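Local atomic coordinates of cell wall surface anchor family protein (Streptococcus agalactiae serogroup V, PDB entry 3TXA), a protein that probably acts as the adhesive tip pilin of Group B Streptococcus pili, carrying a von Willebrand factor type A domain and an Ig-like domain. Residues A[541-546]-A[648-653]; A[545-550]-A[610-615]. All coordinates share one frame; numbering follows the deposited sequence.

Contact 1. Residues A[541-546]-A[648-653]; sequences HSIVDG and TTLSPK. With CD (cadmium ion), chain C; CD (cadmium ion), chain I.
Ser542 meets the second segment through its backbone: its carbonyl O accepts a hydrogen bond from Lys653 NZ at 2.8 Å. The amine approaches over the carbonyl plane, 51° out of it, and so misses the lone-pair directions. Bends of the lysine chain at its second and fourth side-chain torsions curl it back along 541-546 and deliver NZ there. Pro652 CB packs beside the same oxygen, Ser542 O, at 3.8 Å. The hydroxyl of Ser542 is bonded elsewhere, to the backbone N of Lys163.

Ile543 places CG1 anti to its carbonyl carbon (chi1 -72°), and CD1 at the end of that branch reaches Leu650 CD2 at 3.9 Å, the two side chains crossing at a slant. Ile543 CA also touches Pro652 O, 3.4 Å away.

At Val544 the backbone N gives a weak, bent bond to Pro652 O (2.9 Å, 127° at the hydrogen). Val544 O in turn receives a nearly straight CA-H...O contact from Lys653 CA. Asp545 turns the chain and holds a cadmium ion with both carboxylate oxygens, OD1 at 2.4 Å and OD2 at 2.6 Å; His615 supplies another ligand. Gly546 lays its CA against the carbonyls of Ser651 and Pro652.

Asp545 and Gly546 both face Leu616, forming a G1 beta bulge in strand 543-551 of the Ig-like domain. That strand runs between strands 610-618 and 649-651, and Val160 of strand 153-168 packs against both Ile543 and Leu650.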
ATOM      1  N   HIS A 541     -18.430  -1.274  -6.840  1.00 65.30           N
ATOM      2  CA  HIS A 541     -18.451  -0.366  -7.981  1.00 63.87           C
ATOM      3  C   HIS A 541     -19.600   0.601  -7.819  1.00 62.00           C
ATOM      4  O   HIS A 541     -20.667   0.212  -7.408  1.00 62.16           O
ATOM      5  CB  HIS A 541     -18.654  -1.141  -9.271  1.00 64.53           C
ATOM      6  CG  HIS A 541     -17.531  -2.063  -9.621  1.00 68.02           C
ATOM      7  ND1 HIS A 541     -17.703  -3.159 -10.444  1.00 71.83           N
ATOM      8  CD2 HIS A 541     -16.220  -2.059  -9.266  1.00 71.10           C
ATOM      9  CE1 HIS A 541     -16.547  -3.786 -10.591  1.00 73.00           C
ATOM     10  NE2 HIS A 541     -15.630  -3.139  -9.887  1.00 73.42           N
ATOM     11  N   SER A 542     -19.406   1.855  -8.169  1.00 60.09           N
ATOM     12  CA  SER A 542     -20.473   2.833  -8.026  1.00 59.00           C
ATOM     13  C   SER A 542     -21.647   2.798  -9.016  1.00 58.51           C
ATOM     14  O   SER A 542     -22.588   3.583  -8.856  1.00 58.62           O
ATOM     15  CB  SER A 542     -19.885   4.235  -8.069  1.00 58.87           C
ATOM     16  OG  SER A 542     -19.693   4.676  -9.399  1.00 59.36           O
ATOM     17  N   ILE A 543     -21.589   1.974 -10.061  1.00 57.32           N
ATOM     18  CA  ILE A 543     -22.645   1.983 -11.080  1.00 56.51           C
ATOM     19  C   ILE A 543     -23.062   0.555 -11.378  1.00 56.55           C
ATOM     20  O   ILE A 543     -22.369  -0.177 -12.078  1.00 56.39           O
ATOM     21  CB  ILE A 543     -22.235   2.746 -12.377  1.00 56.31           C
ATOM     22  CG1 ILE A 543     -22.199   4.252 -12.127  1.00 55.89           C
ATOM     23  CG2 ILE A 543     -23.212   2.461 -13.513  1.00 56.17           C
ATOM     24  CD1 ILE A 543     -21.865   5.083 -13.329  1.00 55.61           C
ATOM     25  N   VAL A 544     -24.184   0.147 -10.804  1.00 56.49           N
ATOM     26  CA  VAL A 544     -24.588  -1.235 -10.907  1.00 56.89           C
ATOM     27  C   VAL A 544     -25.930  -1.224 -11.527  1.00 56.83           C
ATOM     28  O   VAL A 544     -26.817  -0.493 -11.089  1.00 57.28           O
ATOM     29  CB  VAL A 544     -24.681  -1.932  -9.557  1.00 57.18           C
ATOM     30  CG1 VAL A 544     -24.676  -3.471  -9.764  1.00 57.38           C
ATOM     31  CG2 VAL A 544     -23.536  -1.492  -8.672  1.00 57.53           C
ATOM     32  N   ASP A 545     -26.058  -2.025 -12.574  1.00 56.80           N
ATOM     33  CA  ASP A 545     -27.168  -1.937 -13.503  1.00 56.37           C
ATOM     34  C   ASP A 545     -27.738  -0.515 -13.700  1.00 55.34           C
ATOM     35  O   ASP A 545     -28.911  -0.287 -13.472  1.00 55.45           O
ATOM     36  CB  ASP A 545     -28.225  -2.874 -13.014  1.00 56.99           C
ATOM     37  CG  ASP A 545     -29.147  -3.262 -14.076  1.00 60.73           C
ATOM     38  OD1 ASP A 545     -30.210  -2.603 -14.167  1.00 64.45           O
ATOM     39  OD2 ASP A 545     -28.803  -4.198 -14.838  1.00 64.90           O
ATOM     40  N   GLY A 546     -26.909   0.442 -14.117  1.00 54.52           N
ATOM     41  CA  GLY A 546     -27.346   1.831 -14.281  1.00 53.95           C
ATOM     42  C   GLY A 546     -27.954   2.148 -15.635  1.00 54.00           C
ATOM     43  O   GLY A 546     -27.768   1.401 -16.589  1.00 53.98           O
ATOM     44  N   THR A 648     -31.827  15.078 -19.011  1.00 66.89           N
ATOM     45  CA  THR A 648     -31.003  13.910 -19.276  1.00 65.35           C
ATOM     46  C   THR A 648     -30.396  13.425 -17.953  1.00 64.54           C
ATOM     47  O   THR A 648     -29.694  14.171 -17.285  1.00 64.70           O
ATOM     48  CB  THR A 648     -29.866  14.273 -20.265  1.00 65.44           C
ATOM     49  OG1 THR A 648     -30.296  15.312 -21.145  1.00 65.48           O
ATOM     50  CG2 THR A 648     -29.469  13.102 -21.090  1.00 64.87           C
ATOM     51  N   THR A 649     -30.645  12.172 -17.584  1.00 63.34           N
ATOM     52  CA  THR A 649     -30.267  11.672 -16.257  1.00 61.96           C
ATOM     53  C   THR A 649     -29.581  10.295 -16.217  1.00 61.63           C
ATOM     54  O   THR A 649     -29.781   9.438 -17.090  1.00 61.48           O
ATOM     55  CB  THR A 649     -31.513  11.580 -15.316  1.00 62.03           C
ATOM     56  OG1 THR A 649     -32.378  10.499 -15.727  1.00 60.40           O
ATOM     57  CG2 THR A 649     -32.279  12.896 -15.290  1.00 61.67           C
ATOM     58  N   LEU A 650     -28.810  10.068 -15.161  1.00 60.75           N
ATOM     59  CA  LEU A 650     -28.270   8.741 -14.885  1.00 60.19           C
ATOM     60  C   LEU A 650     -28.903   8.183 -13.631  1.00 60.12           C
ATOM     61  O   LEU A 650     -29.101   8.901 -12.667  1.00 61.23           O
ATOM     62  CB  LEU A 650     -26.748   8.799 -14.706  1.00 59.64           C
ATOM     63  CG  LEU A 650     -26.077   7.545 -14.153  1.00 58.47           C
ATOM     64  CD1 LEU A 650     -26.286   6.342 -15.053  1.00 57.57           C
ATOM     65  CD2 LEU A 650     -24.607   7.769 -13.955  1.00 58.06           C
ATOM     66  N   SER A 651     -29.232   6.909 -13.647  1.00 59.60           N
ATOM     67  CA  SER A 651     -29.616   6.220 -12.454  1.00 59.40           C
ATOM     68  C   SER A 651     -28.531   5.204 -12.227  1.00 59.81           C
ATOM     69  O   SER A 651     -28.504   4.202 -12.914  1.00 59.55           O
ATOM     70  CB  SER A 651     -30.969   5.540 -12.625  1.00 59.16           C
ATOM     71  OG  SER A 651     -31.993   6.511 -12.701  1.00 59.68           O
ATOM     72  N   PRO A 652     -27.606   5.477 -11.287  1.00 60.54           N
ATOM     73  CA  PRO A 652     -26.412   4.690 -11.042  1.00 61.16           C
ATOM     74  C   PRO A 652     -26.700   3.266 -10.685  1.00 62.75           C
ATOM     75  O   PRO A 652     -26.013   2.352 -11.135  1.00 62.72           O
ATOM     76  CB  PRO A 652     -25.795   5.397  -9.862  1.00 60.57           C
ATOM     77  CG  PRO A 652     -26.107   6.758 -10.093  1.00 60.21           C
ATOM     78  CD  PRO A 652     -27.525   6.755 -10.568  1.00 60.57           C
ATOM     79  N   LYS A 653     -27.702   3.070  -9.854  1.00 65.46           N
ATOM     80  CA  LYS A 653     -28.160   1.723  -9.557  1.00 68.09           C
ATOM     81  C   LYS A 653     -29.657   1.841  -9.784  1.00 70.01           C
ATOM     82  O   LYS A 653     -30.326   2.644  -9.117  1.00 70.70           O
ATOM     83  CB  LYS A 653     -27.785   1.335  -8.117  1.00 67.87           C
ATOM     84  CG  LYS A 653     -26.788   2.315  -7.445  1.00 68.04           C
ATOM     85  CD  LYS A 653     -25.768   1.624  -6.505  1.00 69.45           C
ATOM     86  CE  LYS A 653     -24.986   2.655  -5.649  1.00 69.42           C
ATOM     87  NZ  LYS A 653     -23.795   3.301  -6.296  1.00 68.89           N
TER
HETATM   88 CD    CD C 802     -13.667  -4.352 -10.129  1.00 96.14          CD
HETATM   89 CD    CD I 808     -31.030  -3.740 -16.050  1.00 82.62          CD
HETATM   90  O   HOH W   1     -14.326  -6.354 -10.783  1.00 62.86           O
HETATM   91  O   HOH W   2     -13.010  -2.101  -9.402  1.00 55.93           O
HETATM   92  O   HOH W   3     -30.385  -5.733 -16.059  1.00 44.00           O
HETATM   93  O   HOH W   4     -31.008  -1.371 -16.335  1.00 48.35           O

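Contact 2. Residues A[545-550]-A[610-615]. With CD (cadmium ion), chain I; CD (cadmium ion), chain G.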
ATOM      1  N   ASP A 545     -26.058  -2.025 -12.574  1.00 56.80           N
ATOM      2  CA  ASP A 545     -27.168  -1.937 -13.503  1.00 56.37           C
ATOM      3  C   ASP A 545     -27.738  -0.515 -13.700  1.00 55.34           C
ATOM      4  O   ASP A 545     -28.911  -0.287 -13.472  1.00 55.45           O
ATOM      5  CB  ASP A 545     -28.225  -2.874 -13.014  1.00 56.99           C
ATOM      6  CG  ASP A 545     -29.147  -3.262 -14.076  1.00 60.73           C
ATOM      7  OD1 ASP A 545     -30.210  -2.603 -14.167  1.00 64.45           O
ATOM      8  OD2 ASP A 545     -28.803  -4.198 -14.838  1.00 64.90           O
ATOM      9  N   GLY A 546     -26.909   0.442 -14.117  1.00 54.52           N
ATOM     10  CA  GLY A 546     -27.346   1.831 -14.281  1.00 53.95           C
ATOM     11  C   GLY A 546     -27.954   2.148 -15.635  1.00 54.00           C
ATOM     12  O   GLY A 546     -27.768   1.401 -16.589  1.00 53.98           O
ATOM     13  N   ASN A 547     -28.677   3.258 -15.723  1.00 54.35           N
ATOM     14  CA  ASN A 547     -29.455   3.604 -16.912  1.00 55.41           C
ATOM     15  C   ASN A 547     -29.256   5.054 -17.254  1.00 54.76           C
ATOM     16  O   ASN A 547     -29.290   5.899 -16.372  1.00 54.81           O
ATOM     17  CB  ASN A 547     -30.967   3.348 -16.710  1.00 55.95           C
ATOM     18  CG  ASN A 547     -31.315   1.834 -16.713  1.00 63.04           C
ATOM     19  OD1 ASN A 547     -30.790   1.052 -15.897  1.00 69.74           O
ATOM     20  ND2 ASN A 547     -32.200   1.413 -17.635  1.00 67.75           N
ATOM     21  N   VAL A 548     -29.060   5.359 -18.531  1.00 54.02           N
ATOM     22  CA  VAL A 548     -29.038   6.767 -18.960  1.00 53.65           C
ATOM     23  C   VAL A 548     -30.296   7.062 -19.767  1.00 54.16           C
ATOM     24  O   VAL A 548     -30.748   6.225 -20.547  1.00 54.65           O
ATOM     25  CB  VAL A 548     -27.771   7.132 -19.810  1.00 53.06           C
ATOM     26  CG1 VAL A 548     -27.771   8.587 -20.126  1.00 51.39           C
ATOM     27  CG2 VAL A 548     -26.507   6.751 -19.101  1.00 50.27           C
ATOM     28  N   THR A 549     -30.860   8.244 -19.585  1.00 54.62           N
ATOM     29  CA  THR A 549     -32.092   8.590 -20.263  1.00 55.50           C
ATOM     30  C   THR A 549     -31.843   9.913 -20.912  1.00 56.38           C
ATOM     31  O   THR A 549     -31.518  10.890 -20.235  1.00 57.51           O
ATOM     32  CB  THR A 549     -33.270   8.638 -19.282  1.00 55.07           C
ATOM     33  OG1 THR A 549     -33.557   7.308 -18.871  1.00 56.64           O
ATOM     34  CG2 THR A 549     -34.514   9.141 -19.931  1.00 55.82           C
ATOM     35  N   ASP A 550     -31.968   9.944 -22.233  1.00 57.09           N
ATOM     36  CA  ASP A 550     -31.557  11.095 -23.012  1.00 57.65           C
ATOM     37  C   ASP A 550     -32.657  11.458 -23.997  1.00 58.44           C
ATOM     38  O   ASP A 550     -32.641  11.008 -25.133  1.00 59.22           O
ATOM     39  CB  ASP A 550     -30.246  10.788 -23.716  1.00 57.04           C
ATOM     40  CG  ASP A 550     -29.730  11.947 -24.520  1.00 58.17           C
ATOM     41  OD1 ASP A 550     -30.375  13.019 -24.536  1.00 57.49           O
ATOM     42  OD2 ASP A 550     -28.663  11.783 -25.155  1.00 60.67           O
ATOM     43  N   THR A 610     -36.358   9.465 -27.342  1.00 57.54           N
ATOM     44  CA  THR A 610     -35.442   9.314 -26.214  1.00 55.49           C
ATOM     45  C   THR A 610     -34.509   8.166 -26.453  1.00 53.44           C
ATOM     46  O   THR A 610     -34.955   7.057 -26.727  1.00 52.65           O
ATOM     47  CB  THR A 610     -36.207   9.072 -24.892  1.00 55.95           C
ATOM     48  OG1 THR A 610     -37.048  10.205 -24.624  1.00 58.55           O
ATOM     49  CG2 THR A 610     -35.255   8.839 -23.725  1.00 53.87           C
ATOM     50  N   ILE A 611     -33.216   8.437 -26.348  1.00 51.71           N
ATOM     51  CA  ILE A 611     -32.210   7.408 -26.513  1.00 50.95           C
ATOM     52  C   ILE A 611     -31.781   6.948 -25.128  1.00 51.08           C
ATOM     53  O   ILE A 611     -31.589   7.773 -24.246  1.00 50.95           O
ATOM     54  CB  ILE A 611     -31.027   7.909 -27.386  1.00 50.53           C
ATOM     55  CG1 ILE A 611     -30.040   6.781 -27.660  1.00 50.58           C
ATOM     56  CG2 ILE A 611     -30.323   9.126 -26.783  1.00 49.02           C
ATOM     57  CD1 ILE A 611     -29.197   7.012 -28.905  1.00 51.02           C
ATOM     58  N   LYS A 612     -31.645   5.644 -24.921  1.00 50.84           N
ATOM     59  CA  LYS A 612     -31.334   5.147 -23.593  1.00 51.26           C
ATOM     60  C   LYS A 612     -30.202   4.144 -23.577  1.00 50.95           C
ATOM     61  O   LYS A 612     -30.131   3.256 -24.446  1.00 50.97           O
ATOM     62  CB  LYS A 612     -32.562   4.475 -22.989  1.00 51.81           C
ATOM     63  CG  LYS A 612     -33.818   5.344 -23.000  1.00 55.83           C
ATOM     64  CD  LYS A 612     -35.069   4.570 -22.567  1.00 61.84           C
ATOM     65  CE  LYS A 612     -35.155   4.491 -21.029  1.00 66.70           C
ATOM     66  NZ  LYS A 612     -34.030   3.675 -20.435  1.00 70.44           N
ATOM     67  N   ILE A 613     -29.332   4.264 -22.570  1.00 50.00           N
ATOM     68  CA  ILE A 613     -28.337   3.228 -22.314  1.00 49.18           C
ATOM     69  C   ILE A 613     -28.813   2.428 -21.107  1.00 49.75           C
ATOM     70  O   ILE A 613     -29.125   3.011 -20.054  1.00 50.43           O
ATOM     71  CB  ILE A 613     -26.922   3.803 -22.013  1.00 48.83           C
ATOM     72  CG1 ILE A 613     -26.494   4.830 -23.067  1.00 47.22           C
ATOM     73  CG2 ILE A 613     -25.911   2.666 -21.901  1.00 47.78           C
ATOM     74  CD1 ILE A 613     -25.215   5.549 -22.764  1.00 44.24           C
ATOM     75  N   ASN A 614     -28.852   1.109 -21.250  1.00 49.18           N
ATOM     76  CA  ASN A 614     -29.353   0.237 -20.211  1.00 48.99           C
ATOM     77  C   ASN A 614     -28.307  -0.731 -19.748  1.00 48.58           C
ATOM     78  O   ASN A 614     -27.578  -1.287 -20.574  1.00 47.77           O
ATOM     79  CB  ASN A 614     -30.506  -0.604 -20.756  1.00 49.60           C
ATOM     80  CG  ASN A 614     -31.560   0.223 -21.418  1.00 51.06           C
ATOM     81  OD1 ASN A 614     -32.233   1.031 -20.762  1.00 49.92           O
ATOM     82  ND2 ASN A 614     -31.709   0.049 -22.748  1.00 52.84           N
ATOM     83  N   HIS A 615     -28.280  -0.980 -18.441  1.00 48.40           N
ATOM     84  CA  HIS A 615     -27.433  -2.024 -17.846  1.00 48.97           C
ATOM     85  C   HIS A 615     -25.955  -1.693 -17.684  1.00 48.01           C
ATOM     86  O   HIS A 615     -25.097  -2.559 -17.837  1.00 46.42           O
ATOM     87  CB  HIS A 615     -27.530  -3.322 -18.629  1.00 49.76           C
ATOM     88  CG  HIS A 615     -28.926  -3.736 -18.936  1.00 53.26           C
ATOM     89  ND1 HIS A 615     -29.788  -4.188 -17.965  1.00 59.23           N
ATOM     90  CD2 HIS A 615     -29.606  -3.799 -20.105  1.00 55.19           C
ATOM     91  CE1 HIS A 615     -30.949  -4.498 -18.521  1.00 59.00           C
ATOM     92  NE2 HIS A 615     -30.865  -4.265 -19.816  1.00 56.13           N
TER
HETATM   93 CD    CD I 808     -31.030  -3.740 -16.050  1.00 82.62          CD
HETATM   94 CD    CD G 806     -33.066  -5.115 -21.136  1.00140.40          CD
HETATM   95  O   HOH W   3     -30.385  -5.733 -16.059  1.00 44.00           O
HETATM   96  O   HOH W   4     -31.008  -1.371 -16.335  1.00 48.35           O
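Asp545 and His615 meet through a shared cadmium ion, which His615 ND1 binds at 2.3 Å. Asp545 OD2 stands 3.3 Å from His615 ND1 at the ring edge, in plane; the two atoms are close because both ligate the metal, and they are not hydrogen-bonded. Carboxylate and imidazole planes are turned 68° apart, and two waters complete the ligands found. The far nitrogen of the ring, His615 NE2, lies 2.7 Å from a second cadmium ion, giving the imidazole a metal at each nitrogen.

Backbone hydrogen bonds join the strands in two antiparallel hydrogen-bonded pairs. Val548 N to Ile613 O is the straighter bond of its pair (2.8 Å, 160°) and is answered by Ile613 N to Val548 O; Asp550 and Ile611 repeat the exchange. With axes 4.7 Å apart and directions at 179°, strands 546-550 and 610-615 are neighbours in the five-stranded antiparallel sheet of the Ig-like domain.

Packing on the face bearing Val548, Asp550, Ile611 and Ile613 is mainly apolar. Val548 CG2 lies 4.1 Å from Ile613 CD1, the side chains running alongside each other, and Leu158 and Val160 of strand 153-168 cover Val548. Ile611 turns its CG2 branch to Asp550 CB at 3.5 Å; Asp550 OD2 makes a weak hydrogen bond to Tyr628 OH.

On the face bearing Thr549, Lys612 and Asn614, Lys612 runs alongside Thr549, and bends at chi3 and chi4 bring NZ to Asn614 OD1 in a weak hydrogen bond, whereas Asn614 ND2 is bonded to Thr601 OG1.

How the contacts relate
Contacts 1 and 2 lie on the two sides of strand 543-551, their centres about 9 Å apart; in the sheet this strand runs between 649-651 and 610-618. Along the chain, the shared strand comes first, then 610-615, and last 648-653, so sheet order differs from chain order. Asp545 and Gly546 belong to both contacts, as does one cadmium ion with its two waters. The strands are also linked directly: Ser651 N lies 2.9 Å from Asn547 O and Thr649 O 3.0 Å from Thr549 N, both probable hydrogen bonds. Together the contacts tie strands 610-618 and 649-651 to one earlier strand, building this Ig-like sheet from segments some 60 and 100 residues apart.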